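Local atomic coordinates of cysteine protease (Xylella fastidiosa, PDB entry 3OIS), a protein that probably cleaves peptide bonds as a papain-family cysteine protease and binds the nucleotide uridine-5'-diphosphate. Residues Leu105-Asn110 with Lys131-Leu136; Met125-Ile130 with Asp282-Lys287; Pro225-Asn230 with Tyr271-Asn276. All coordinates share one frame; numbering follows the deposited sequence. Where two conformers were deposited one is given.

Contact 1: residues Leu105-Asn110 with Lys131-Leu136; sequences LFIYYN and KVLHKL. With UDP (uridine-5'-diphosphate), chain E.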
loop_
_atom_site.group_PDB
_atom_site.type_symbol
_atom_site.label_atom_id
_atom_site.label_comp_id
_atom_site.label_asym_id
_atom_site.label_seq_id
_atom_site.Cartn_x
_atom_site.Cartn_y
_atom_site.Cartn_z
ATOM N N LEU A 105 -7.293 8.658 -5.435
ATOM C CA LEU A 105 -8.037 8.272 -6.656
ATOM C C LEU A 105 -7.251 8.658 -7.902
ATOM O O LEU A 105 -7.361 7.990 -8.887
ATOM C CB LEU A 105 -9.388 8.974 -6.750
ATOM C CG LEU A 105 -10.440 8.437 -5.777
ATOM C CD1 LEU A 105 -11.787 9.103 -6.142
ATOM C CD2 LEU A 105 -10.573 6.892 -5.913
ATOM N N PHE A 106 -6.428 9.745 -7.825
ATOM C CA PHE A 106 -5.556 10.042 -8.965
ATOM C C PHE A 106 -4.595 8.811 -9.219
ATOM O O PHE A 106 -4.341 8.390 -10.391
ATOM C CB PHE A 106 -4.668 11.269 -8.691
ATOM C CG PHE A 106 -3.785 11.649 -9.842
ATOM C CD1 PHE A 106 -4.269 12.520 -10.838
ATOM C CD2 PHE A 106 -2.467 11.146 -9.953
ATOM C CE1 PHE A 106 -3.464 12.863 -11.880
ATOM C CE2 PHE A 106 -1.652 11.479 -11.042
ATOM C CZ PHE A 106 -2.201 12.364 -12.016
ATOM N N ILE A 107 -4.007 8.279 -8.179
ATOM C CA ILE A 107 -3.155 7.115 -8.359
ATOM C C ILE A 107 -3.978 5.961 -8.920
ATOM O O ILE A 107 -3.539 5.350 -9.878
ATOM C CB ILE A 107 -2.387 6.724 -7.102
ATOM C CG1 ILE A 107 -1.422 7.867 -6.654
ATOM C CG2 ILE A 107 -1.561 5.383 -7.231
ATOM C CD1 ILE A 107 -1.033 7.657 -5.249
ATOM N N TYR A 108 -5.101 5.665 -8.294
ATOM C CA TYR A 108 -5.906 4.459 -8.633
ATOM C C TYR A 108 -6.443 4.558 -10.070
ATOM O O TYR A 108 -6.506 3.567 -10.771
ATOM C CB TYR A 108 -7.018 4.228 -7.584
ATOM C CG TYR A 108 -7.769 2.893 -7.721
ATOM C CD1 TYR A 108 -7.046 1.686 -8.002
ATOM C CD2 TYR A 108 -9.149 2.834 -7.466
ATOM C CE1 TYR A 108 -7.751 0.451 -8.069
ATOM C CE2 TYR A 108 -9.879 1.630 -7.597
ATOM C CZ TYR A 108 -9.144 0.451 -7.918
ATOM O OH TYR A 108 -9.864 -0.700 -7.966
ATOM N N TYR A 109 -6.846 5.753 -10.511
ATOM C CA TYR A 109 -7.390 5.902 -11.875
ATOM C C TYR A 109 -6.263 5.595 -12.876
ATOM O O TYR A 109 -6.407 4.743 -13.800
ATOM C CB TYR A 109 -7.965 7.340 -12.062
ATOM C CG TYR A 109 -8.499 7.534 -13.448
ATOM C CD1 TYR A 109 -9.822 7.348 -13.681
ATOM C CD2 TYR A 109 -7.670 7.867 -14.509
ATOM C CE1 TYR A 109 -10.335 7.451 -14.977
ATOM C CE2 TYR A 109 -8.220 8.030 -15.829
ATOM C CZ TYR A 109 -9.482 7.813 -16.014
ATOM O OH TYR A 109 -9.937 7.998 -17.266
ATOM N N ASN A 110 -5.079 6.186 -12.663
ATOM C CA ASN A 110 -4.024 5.955 -13.558
ATOM C C ASN A 110 -3.453 4.548 -13.517
ATOM O O ASN A 110 -3.026 4.038 -14.551
ATOM C CB ASN A 110 -2.975 7.075 -13.395
ATOM C CG ASN A 110 -3.531 8.409 -13.937
ATOM O OD1 ASN A 110 -3.807 8.535 -15.108
ATOM N ND2 ASN A 110 -3.736 9.367 -13.057
ATOM N N LYS A 131 4.803 3.151 -11.114
ATOM C CA LYS A 131 4.933 3.749 -12.429
ATOM C C LYS A 131 4.179 5.096 -12.563
ATOM O O LYS A 131 4.731 6.045 -13.144
ATOM C CB LYS A 131 4.437 2.797 -13.483
ATOM C CG LYS A 131 4.958 3.202 -14.903
ATOM C CD LYS A 131 6.269 2.548 -15.271
ATOM C CE LYS A 131 6.695 2.952 -16.624
ATOM N NZ LYS A 131 8.067 2.468 -16.757
ATOM N N VAL A 132 2.930 5.169 -12.089
ATOM C CA VAL A 132 2.166 6.403 -12.036
ATOM C C VAL A 132 2.955 7.469 -11.270
ATOM O O VAL A 132 3.187 8.540 -11.791
ATOM C CB VAL A 132 0.789 6.240 -11.351
ATOM C CG1 VAL A 132 0.084 7.559 -11.216
ATOM C CG2 VAL A 132 -0.080 5.223 -12.138
ATOM N N LEU A 133 3.439 7.127 -10.066
ATOM C CA LEU A 133 4.245 8.120 -9.332
ATOM C C LEU A 133 5.492 8.599 -10.056
ATOM O O LEU A 133 5.881 9.758 -9.824
ATOM C CB LEU A 133 4.586 7.594 -7.949
ATOM C CG LEU A 133 3.371 7.392 -7.066
ATOM C CD1 LEU A 133 3.792 6.674 -5.681
ATOM C CD2 LEU A 133 2.606 8.670 -6.795
ATOM N N HIS A 134 6.137 7.716 -10.815
ATOM C CA HIS A 134 7.402 8.024 -11.497
ATOM C C HIS A 134 7.167 8.909 -12.725
ATOM O O HIS A 134 7.883 9.894 -12.923
ATOM C CB HIS A 134 8.085 6.749 -11.935
ATOM C CG HIS A 134 9.485 6.955 -12.441
ATOM N ND1 HIS A 134 10.104 6.088 -13.331
ATOM C CD2 HIS A 134 10.391 7.930 -12.162
ATOM C CE1 HIS A 134 11.337 6.515 -13.570
ATOM N NE2 HIS A 134 11.539 7.637 -12.888
ATOM N N LYS A 135 6.182 8.538 -13.541
ATOM C CA LYS A 135 5.920 9.211 -14.810
ATOM C C LYS A 135 4.912 10.355 -14.754
ATOM O O LYS A 135 5.054 11.325 -15.527
ATOM C CB LYS A 135 5.391 8.187 -15.822
ATOM C CG LYS A 135 6.334 7.048 -16.064
ATOM C CD LYS A 135 7.662 7.449 -16.696
ATOM C CE LYS A 135 8.532 6.217 -16.911
ATOM N NZ LYS A 135 9.843 6.560 -17.492
ATOM N N LEU A 136 3.899 10.287 -13.866
ATOM C CA LEU A 136 2.846 11.285 -13.767
ATOM C C LEU A 136 2.949 12.070 -12.456
ATOM O O LEU A 136 2.496 13.176 -12.380
ATOM C CB LEU A 136 1.478 10.622 -13.844
ATOM C CG LEU A 136 1.299 9.670 -15.036
ATOM C CD1 LEU A 136 -0.148 9.203 -15.186
ATOM C CD2 LEU A 136 1.814 10.316 -16.341
HETATM N N1 UDP E . 12.986 0.633 -12.995
HETATM C C2 UDP E . 13.093 0.430 -11.647
HETATM N N3 UDP E . 13.297 1.538 -10.833
HETATM C C4 UDP E . 13.382 2.790 -11.351
HETATM C C5 UDP E . 13.316 3.008 -12.739
HETATM C C6 UDP E . 13.001 1.895 -13.531
HETATM O O2 UDP E . 13.006 -0.644 -11.141
HETATM O O4 UDP E . 13.661 3.724 -10.531
HETATM C "C1'" UDP E . 12.893 -0.612 -13.835
HETATM C "C2'" UDP E . 11.547 -1.301 -13.776
HETATM O "O2'" UDP E . 11.828 -2.677 -14.026
HETATM C "C3'" UDP E . 10.921 -0.688 -14.965
HETATM C "C4'" UDP E . 12.082 -0.680 -15.984
HETATM O "O4'" UDP E . 13.239 -0.326 -15.197
HETATM O "O3'" UDP E . 9.907 -1.585 -15.410
HETATM C "C5'" UDP E . 11.792 0.291 -17.124
HETATM O "O5'" UDP E . 11.703 1.591 -16.546
HETATM P PA UDP E . 11.794 2.898 -17.337
HETATM O O1A UDP E . 11.275 4.075 -16.605
HETATM O O2A UDP E . 13.145 3.065 -17.944
HETATM O O3A UDP E . 10.749 2.511 -18.525
HETATM P PB UDP E . 9.977 3.341 -19.678
HETATM O O1B UDP E . 10.248 2.659 -20.938
HETATM O O2B UDP E . 8.604 3.325 -19.243
HETATM O O3B UDP E . 10.425 4.768 -19.777
#
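Two helices of the helical half of a papain-like fold meet here, 104-114 through Phe106, Ile107 and Asn110, and segment 131-136 of the chain, which carries the later part of helix 126-135, through Val132, Leu133 and Leu136. Their short segments run at 106° to each other, the axes 9.9 Å apart at closest approach, and the backbones come nearest at Asn110 and Val132. Both methyls of Val132 straddle the CB of Asn110, CG2 of Val132 at 3.7 Å from that atom. The side chains of Ile107 and Leu133 cross obliquely, Ile107 CD1 4.1 Å from Leu133 CD2, and Leu133 continues onto Leu83 and Ile87 of helix 78-93, a third helix of this papain-family domain. Phe106 offers CE2 to two partners: CB of Leu136 lies at the ring edge, near its plane, while CG1 of Val132 approaches obliquely.

The amide of Asn110 is tied back to its own helix. With CG beside the backbone N (chi1 -70°), Asn110 ND2 lies over the centre of the Phe106 ring and donates to Phe106 O at 2.9 Å with a bent N-H...O angle of 138°. The same oxygen takes Asn110 N from the opposite face of its plane, and Tyr173 holds OD1, so the amide's rotation is fixed; in the conformer given, CD1 of Leu136 packs against it.

Away from this interface, helix 126-135 presents two lysines to UDP. Lys131 NZ reaches O2B of UDP at 2.7 Å; Lys135 NZ bridges the two phosphates, binding O1A and O3B of UDP, each at 3.0 Å.

Contact 2: residues Met125-Ile130 with Asp282-Lys287; sequences MIRDGI and DFWVIK. With UDP (uridine-5'-diphosphate), chain E.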
loop_
_atom_site.group_PDB
_atom_site.type_symbol
_atom_site.label_atom_id
_atom_site.label_comp_id
_atom_site.label_asym_id
_atom_site.label_seq_id
_atom_site.Cartn_x
_atom_site.Cartn_y
_atom_site.Cartn_z
ATOM N N MET A 125 -1.573 -3.534 -9.446
ATOM C CA MET A 125 -0.266 -3.996 -9.031
ATOM C C MET A 125 0.454 -2.788 -8.438
ATOM O O MET A 125 0.345 -1.668 -8.935
ATOM C CB MET A 125 0.527 -4.512 -10.247
ATOM C CG MET A 125 -0.134 -5.742 -10.874
ATOM S SD MET A 125 0.862 -6.109 -12.407
ATOM C CE MET A 125 -0.024 -7.609 -12.900
ATOM N N ILE A 126 1.142 -3.029 -7.334
ATOM C CA ILE A 126 2.045 -1.995 -6.738
ATOM C C ILE A 126 2.974 -1.367 -7.756
ATOM O O ILE A 126 3.102 -0.102 -7.826
ATOM C CB ILE A 126 2.838 -2.567 -5.557
ATOM C CG1 ILE A 126 1.772 -2.989 -4.518
ATOM C CG2 ILE A 126 3.774 -1.411 -4.985
ATOM C CD1 ILE A 126 2.414 -3.797 -3.425
ATOM N N ARG A 127 3.523 -2.215 -8.621
ATOM C CA ARG A 127 4.488 -1.707 -9.570
ATOM C C ARG A 127 3.849 -0.679 -10.512
ATOM O O ARG A 127 4.528 0.244 -11.029
ATOM C CB ARG A 127 5.165 -2.825 -10.354
ATOM C CG ARG A 127 4.225 -3.503 -11.459
ATOM C CD ARG A 127 4.949 -4.629 -12.296
ATOM N NE ARG A 127 6.091 -3.959 -12.786
ATOM C CZ ARG A 127 7.368 -4.251 -12.494
ATOM N NH1 ARG A 127 7.755 -5.435 -11.939
ATOM N NH2 ARG A 127 8.288 -3.355 -12.873
ATOM N N ASP A 128 2.551 -0.803 -10.751
ATOM C CA ASP A 128 1.867 0.132 -11.637
ATOM C C ASP A 128 1.511 1.459 -10.904
ATOM O O ASP A 128 1.637 2.527 -11.465
ATOM C CB ASP A 128 0.559 -0.499 -12.168
ATOM C CG ASP A 128 0.853 -1.581 -13.188
ATOM O OD1 ASP A 128 2.005 -1.589 -13.731
ATOM O OD2 ASP A 128 -0.058 -2.397 -13.461
ATOM N N GLY A 129 1.179 1.356 -9.610
ATOM C CA GLY A 129 1.045 2.588 -8.794
ATOM C C GLY A 129 2.387 3.322 -8.786
ATOM O O GLY A 129 2.403 4.532 -8.854
ATOM N N ILE A 130 3.485 2.582 -8.642
ATOM C CA ILE A 130 4.818 3.195 -8.675
ATOM C C ILE A 130 5.155 3.819 -10.029
ATOM O O ILE A 130 5.649 4.923 -10.105
ATOM C CB ILE A 130 5.840 2.173 -8.216
ATOM C CG1 ILE A 130 5.646 1.951 -6.728
ATOM C CG2 ILE A 130 7.313 2.683 -8.403
ATOM C CD1 ILE A 130 6.527 0.730 -6.249
ATOM N N ASP A 282 6.309 -8.462 -3.130
ATOM C CA ASP A 282 6.251 -7.155 -3.791
ATOM C C ASP A 282 6.541 -6.017 -2.803
ATOM O O ASP A 282 5.766 -5.069 -2.660
ATOM C CB ASP A 282 4.947 -6.943 -4.624
ATOM C CG ASP A 282 4.811 -8.010 -5.726
ATOM O OD1 ASP A 282 5.877 -8.370 -6.317
ATOM O OD2 ASP A 282 3.705 -8.626 -5.840
ATOM N N PHE A 283 7.700 -6.160 -2.192
ATOM C CA PHE A 283 8.234 -5.159 -1.236
ATOM C C PHE A 283 8.968 -4.090 -2.040
ATOM O O PHE A 283 9.911 -4.426 -2.741
ATOM C CB PHE A 283 9.265 -5.858 -0.347
ATOM C CG PHE A 283 8.679 -6.959 0.524
ATOM C CD1 PHE A 283 8.133 -6.658 1.762
ATOM C CD2 PHE A 283 8.530 -8.246 0.033
ATOM C CE1 PHE A 283 7.529 -7.578 2.529
ATOM C CE2 PHE A 283 7.882 -9.257 0.824
ATOM C CZ PHE A 283 7.428 -8.941 2.104
ATOM N N TRP A 284 8.550 -2.835 -1.956
ATOM C CA TRP A 284 9.118 -1.708 -2.775
ATOM C C TRP A 284 9.356 -0.500 -1.897
ATOM O O TRP A 284 8.539 -0.205 -0.958
ATOM C CB TRP A 284 8.122 -1.199 -3.769
ATOM C CG TRP A 284 7.936 -2.132 -4.968
ATOM C CD1 TRP A 284 6.887 -2.959 -5.170
ATOM C CD2 TRP A 284 8.754 -2.171 -6.162
ATOM N NE1 TRP A 284 7.005 -3.566 -6.456
ATOM C CE2 TRP A 284 8.132 -3.071 -7.063
ATOM C CE3 TRP A 284 9.917 -1.483 -6.579
ATOM C CZ2 TRP A 284 8.673 -3.343 -8.332
ATOM C CZ3 TRP A 284 10.504 -1.794 -7.837
ATOM C CH2 TRP A 284 9.868 -2.707 -8.680
ATOM N N VAL A 285 10.437 0.199 -2.254
ATOM C CA VAL A 285 10.833 1.513 -1.637
ATOM C C VAL A 285 10.821 2.550 -2.727
ATOM O O VAL A 285 11.299 2.287 -3.847
ATOM C CB VAL A 285 12.261 1.461 -1.092
ATOM C CG1 VAL A 285 12.602 2.775 -0.326
ATOM C CG2 VAL A 285 12.423 0.294 -0.227
ATOM N N ILE A 286 10.310 3.752 -2.431
ATOM C CA ILE A 286 10.354 4.792 -3.367
ATOM C C ILE A 286 11.263 5.930 -2.816
ATOM O O ILE A 286 11.459 6.056 -1.615
ATOM C CB ILE A 286 8.933 5.268 -3.659
ATOM C CG1 ILE A 286 8.236 5.886 -2.386
ATOM C CG2 ILE A 286 8.101 4.036 -4.304
ATOM C CD1 ILE A 286 7.045 6.710 -2.798
ATOM N N LYS A 287 11.773 6.714 -3.738
ATOM C CA LYS A 287 12.544 7.920 -3.355
ATOM C C LYS A 287 12.339 9.025 -4.323
ATOM O O LYS A 287 12.205 8.812 -5.547
ATOM C CB LYS A 287 14.033 7.592 -3.327
ATOM C CG LYS A 287 14.829 8.595 -2.457
ATOM C CD LYS A 287 16.341 8.281 -2.597
HETATM N N1 UDP E . 12.986 0.633 -12.995
HETATM C C2 UDP E . 13.093 0.430 -11.647
HETATM N N3 UDP E . 13.297 1.538 -10.833
HETATM C C4 UDP E . 13.382 2.790 -11.351
HETATM C C5 UDP E . 13.316 3.008 -12.739
HETATM C C6 UDP E . 13.001 1.895 -13.531
HETATM O O2 UDP E . 13.006 -0.644 -11.141
HETATM O O4 UDP E . 13.661 3.724 -10.531
HETATM C "C1'" UDP E . 12.893 -0.612 -13.835
HETATM C "C2'" UDP E . 11.547 -1.301 -13.776
HETATM O "O2'" UDP E . 11.828 -2.677 -14.026
HETATM C "C3'" UDP E . 10.921 -0.688 -14.965
HETATM C "C4'" UDP E . 12.082 -0.680 -15.984
HETATM O "O4'" UDP E . 13.239 -0.326 -15.197
HETATM O "O3'" UDP E . 9.907 -1.585 -15.410
HETATM C "C5'" UDP E . 11.792 0.291 -17.124
HETATM O "O5'" UDP E . 11.703 1.591 -16.546
HETATM P PA UDP E . 11.794 2.898 -17.337
HETATM O O1A UDP E . 11.275 4.075 -16.605
HETATM O O2A UDP E . 13.145 3.065 -17.944
HETATM O O3A UDP E . 10.749 2.511 -18.525
HETATM P PB UDP E . 9.977 3.341 -19.678
HETATM O O1B UDP E . 10.248 2.659 -20.938
HETATM O O2B UDP E . 8.604 3.325 -19.243
HETATM O O3B UDP E . 10.425 4.768 -19.777
#
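This is a buried helix-on-strand contact at the interface of the two halves of the fold, where the first turn of helix 126-135 lies against strand 280-287 at only 16° to it, Ile126 facing Asp282 and Trp284, and Ile130 facing Trp284 and Ile286. The indole of Trp284 is the hub. From one face it receives the CD1 methyl of Ile130, a CH-pi contact 3.7 Å from the centroid of the five-membered ring and 24° off the normal; the methyl is displaced toward the rim and sits 3.4 Å from Trp284 CG. Ile130 gets there with its CG1 branch beside the backbone N (chi1 -71°), and CG1 itself meets CG2 of Ile286 at 4.0 Å. Ile126 uses its other branch, CG2, against Trp284 CD1 at 3.5 Å, while its CD1 extends to the carbonyl oxygen of Asp282.

Arg127 completes the grip on the indole: its CB approaches Trp284 CZ2 obliquely, and the same CZ2 lies over one face of the guanidinium. That guanidinium is held by a salt bridge to Asp44 and a hydrogen bond to Ile39 O, while Asp38 receives Trp284 NE1. NH2 of Arg127 comes within 3.5 Å of the UDP ribose atom O3'. Packing of the helical half against the antiparallel sheet is characteristic of papain-like proteases, and here Arg127 carries it to the edge of the UDP pocket.

Contact 3: residues Pro225-Asn230 with Tyr271-Asn276; sequences PLPTKN and YEYISN
Tyr273 and Pro227 cross at about a right angle where a surface loop of the sheet-bearing half of this papain-like fold comes up against the short helix 271-274. The loop precedes strand 233-245, and the helix follows strand 266-270 directly. The pyrrolidine of Pro227 approaches the phenol obliquely, CD of Pro227 at 3.4 Å from Tyr273 CE1 and CG at 3.6 Å from the same carbon. The carbonyl of Pro225 comes from a different direction: its oxygen lies in the ring plane, at the edge, 3.6 Å from CE1 of Tyr273. Thus a main-chain oxygen and a proline ring, two residues apart, meet the same ring carbon from different directions.

The ring takes up this place because CG of Tyr273 stands opposite the backbone N (chi1 -164°), carrying the phenol out from the helix toward the loop. Its hydroxyl is bound to Ser209 O of strand 204-211, which ties down the end of the side chain, and Phe208 and Tyr211 of that strand also touch the side chain of Tyr273. Leu226 works nearer the helix backbone than the ring. CD1 of Leu226 lies 3.8 Å from Tyr273 N and 3.9 Å from Tyr273 CB, and also touches the CB of Glu272, whose carboxylate turns to a salt bridge with Arg249. Within segment 271-276, Tyr271 O accepts Ser275 N and Ser275 OG from opposite faces of its plane, the hydroxyl at 2.9 Å.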
loop_
_atom_site.group_PDB
_atom_site.type_symbol
_atom_site.label_atom_id
_atom_site.label_comp_id
_atom_site.label_asym_id
_atom_site.label_seq_id
_atom_site.Cartn_x
_atom_site.Cartn_y
_atom_site.Cartn_z
ATOM N N PRO A 225 -2.890 -13.113 13.079
ATOM C CA PRO A 225 -2.489 -14.525 13.341
ATOM C C PRO A 225 -1.816 -15.038 12.141
ATOM O O PRO A 225 -2.220 -14.695 11.009
ATOM C CB PRO A 225 -3.847 -15.246 13.471
ATOM C CG PRO A 225 -4.822 -14.183 13.797
ATOM C CD PRO A 225 -4.347 -12.897 13.250
ATOM N N LEU A 226 -0.834 -15.902 12.351
ATOM C CA LEU A 226 -0.261 -16.712 11.279
ATOM C C LEU A 226 -1.297 -17.671 10.693
ATOM O O LEU A 226 -2.003 -18.400 11.435
ATOM C CB LEU A 226 0.882 -17.496 11.849
ATOM C CG LEU A 226 1.852 -18.010 10.843
ATOM C CD1 LEU A 226 2.507 -16.833 10.087
ATOM C CD2 LEU A 226 2.966 -18.832 11.594
ATOM N N PRO A 227 -1.473 -17.647 9.353
ATOM C CA PRO A 227 -2.556 -18.442 8.775
ATOM C C PRO A 227 -2.182 -19.915 8.855
ATOM O O PRO A 227 -0.956 -20.285 8.919
ATOM C CB PRO A 227 -2.576 -18.014 7.263
ATOM C CG PRO A 227 -1.990 -16.606 7.276
ATOM C CD PRO A 227 -0.880 -16.721 8.376
ATOM N N THR A 228 -3.222 -20.734 8.896
ATOM C CA THR A 228 -3.103 -22.182 8.759
ATOM C C THR A 228 -3.935 -22.656 7.589
ATOM O O THR A 228 -4.793 -21.931 7.053
ATOM C CB THR A 228 -3.633 -22.921 10.004
ATOM O OG1 THR A 228 -5.053 -22.703 10.081
ATOM C CG2 THR A 228 -2.893 -22.362 11.289
ATOM N N LYS A 229 -3.703 -23.908 7.214
ATOM C CA LYS A 229 -4.398 -24.472 6.053
ATOM C C LYS A 229 -5.910 -24.723 6.338
ATOM O O LYS A 229 -6.680 -25.062 5.425
ATOM C CB LYS A 229 -3.692 -25.765 5.567
ATOM C CG LYS A 229 -2.398 -25.555 4.907
ATOM C CD LYS A 229 -1.661 -26.902 4.579
ATOM C CE LYS A 229 -0.385 -26.593 3.830
ATOM N NZ LYS A 229 0.366 -27.768 3.246
ATOM N N ASN A 230 -6.348 -24.533 7.580
ATOM C CA ASN A 230 -7.759 -24.522 7.889
ATOM C C ASN A 230 -8.459 -23.185 7.631
ATOM O O ASN A 230 -9.672 -23.112 7.752
ATOM C CB ASN A 230 -8.019 -24.933 9.358
ATOM C CG ASN A 230 -7.371 -26.259 9.662
ATOM O OD1 ASN A 230 -7.647 -27.248 8.967
ATOM N ND2 ASN A 230 -6.369 -26.250 10.541
ATOM N N TYR A 271 6.902 -11.796 12.162
ATOM C CA TYR A 271 8.036 -12.075 11.304
ATOM C C TYR A 271 7.845 -13.252 10.366
ATOM O O TYR A 271 8.238 -13.184 9.197
ATOM C CB TYR A 271 9.258 -12.375 12.210
ATOM C CG TYR A 271 9.839 -11.128 12.858
ATOM C CD1 TYR A 271 9.201 -9.872 12.799
ATOM C CD2 TYR A 271 11.014 -11.198 13.598
ATOM C CE1 TYR A 271 9.766 -8.751 13.428
ATOM C CE2 TYR A 271 11.575 -10.038 14.263
ATOM C CZ TYR A 271 10.947 -8.836 14.176
ATOM O OH TYR A 271 11.474 -7.696 14.805
ATOM N N GLU A 272 7.214 -14.321 10.866
ATOM C CA GLU A 272 7.023 -15.554 10.042
ATOM C C GLU A 272 5.967 -15.330 8.936
ATOM O O GLU A 272 5.898 -16.112 7.961
ATOM C CB GLU A 272 6.529 -16.701 10.952
ATOM C CG GLU A 272 7.448 -17.131 12.153
ATOM C CD GLU A 272 7.444 -16.191 13.420
ATOM O OE1 GLU A 272 8.284 -16.474 14.339
ATOM O OE2 GLU A 272 6.655 -15.172 13.524
ATOM N N TYR A 273 5.141 -14.316 9.097
ATOM C CA TYR A 273 4.132 -14.031 8.086
ATOM C C TYR A 273 4.829 -13.249 6.963
ATOM O O TYR A 273 4.809 -13.663 5.792
ATOM C CB TYR A 273 3.038 -13.218 8.764
ATOM C CG TYR A 273 1.702 -13.112 8.007
ATOM C CD1 TYR A 273 0.537 -13.420 8.690
ATOM C CD2 TYR A 273 1.606 -12.732 6.641
ATOM C CE1 TYR A 273 -0.674 -13.313 8.112
ATOM C CE2 TYR A 273 0.342 -12.693 6.002
ATOM C CZ TYR A 273 -0.797 -12.933 6.765
ATOM O OH TYR A 273 -2.064 -12.904 6.215
ATOM N N ILE A 274 5.443 -12.107 7.308
ATOM C CA ILE A 274 6.028 -11.267 6.273
ATOM C C ILE A 274 7.148 -11.945 5.454
ATOM O O ILE A 274 7.349 -11.605 4.275
ATOM C CB ILE A 274 6.529 -9.922 6.905
ATOM C CG1 ILE A 274 6.530 -8.808 5.860
ATOM C CG2 ILE A 274 7.907 -10.184 7.596
ATOM C CD1 ILE A 274 6.747 -7.315 6.486
ATOM N N SER A 275 7.867 -12.880 6.067
ATOM C CA SER A 275 8.998 -13.517 5.410
ATOM C C SER A 275 8.594 -14.745 4.608
ATOM O O SER A 275 9.435 -15.276 3.934
ATOM C CB SER A 275 10.053 -13.877 6.492
ATOM O OG SER A 275 9.586 -14.939 7.297
ATOM N N ASN A 276 7.315 -15.142 4.682
ATOM C CA ASN A 276 6.796 -16.272 3.912
ATOM C C ASN A 276 6.459 -15.876 2.456
ATOM O O ASN A 276 5.595 -15.036 2.223
ATOM C CB ASN A 276 5.613 -16.915 4.649
ATOM C CG ASN A 276 5.186 -18.253 4.031
ATOM O OD1 ASN A 276 5.403 -18.481 2.866
ATOM N ND2 ASN A 276 4.624 -19.161 4.848
#

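Contacts 1 and 2 share helix 126-135, their centres about 11 Å apart, and they touch where Ile107 packs on Gly129. Along the chain their segments alternate: 105-110, 125-130, 131-136, then 282-287. One helix thus packs on helix 104-114 in contact 1 and on the sheet in contact 2, while both contacts also supply residues to the UDP pocket. Contact 3 is nested within the loop that contact 2 closes, about 22 Å away between centres, yet it meets contact 2 through Phe283 and Ile274. From contact 1 it is about 31 Å away between centres, on the opposite side of the chain's centre. Together the three run from the helical half, through the interface, to a loop and short helix of the sheet-bearing half.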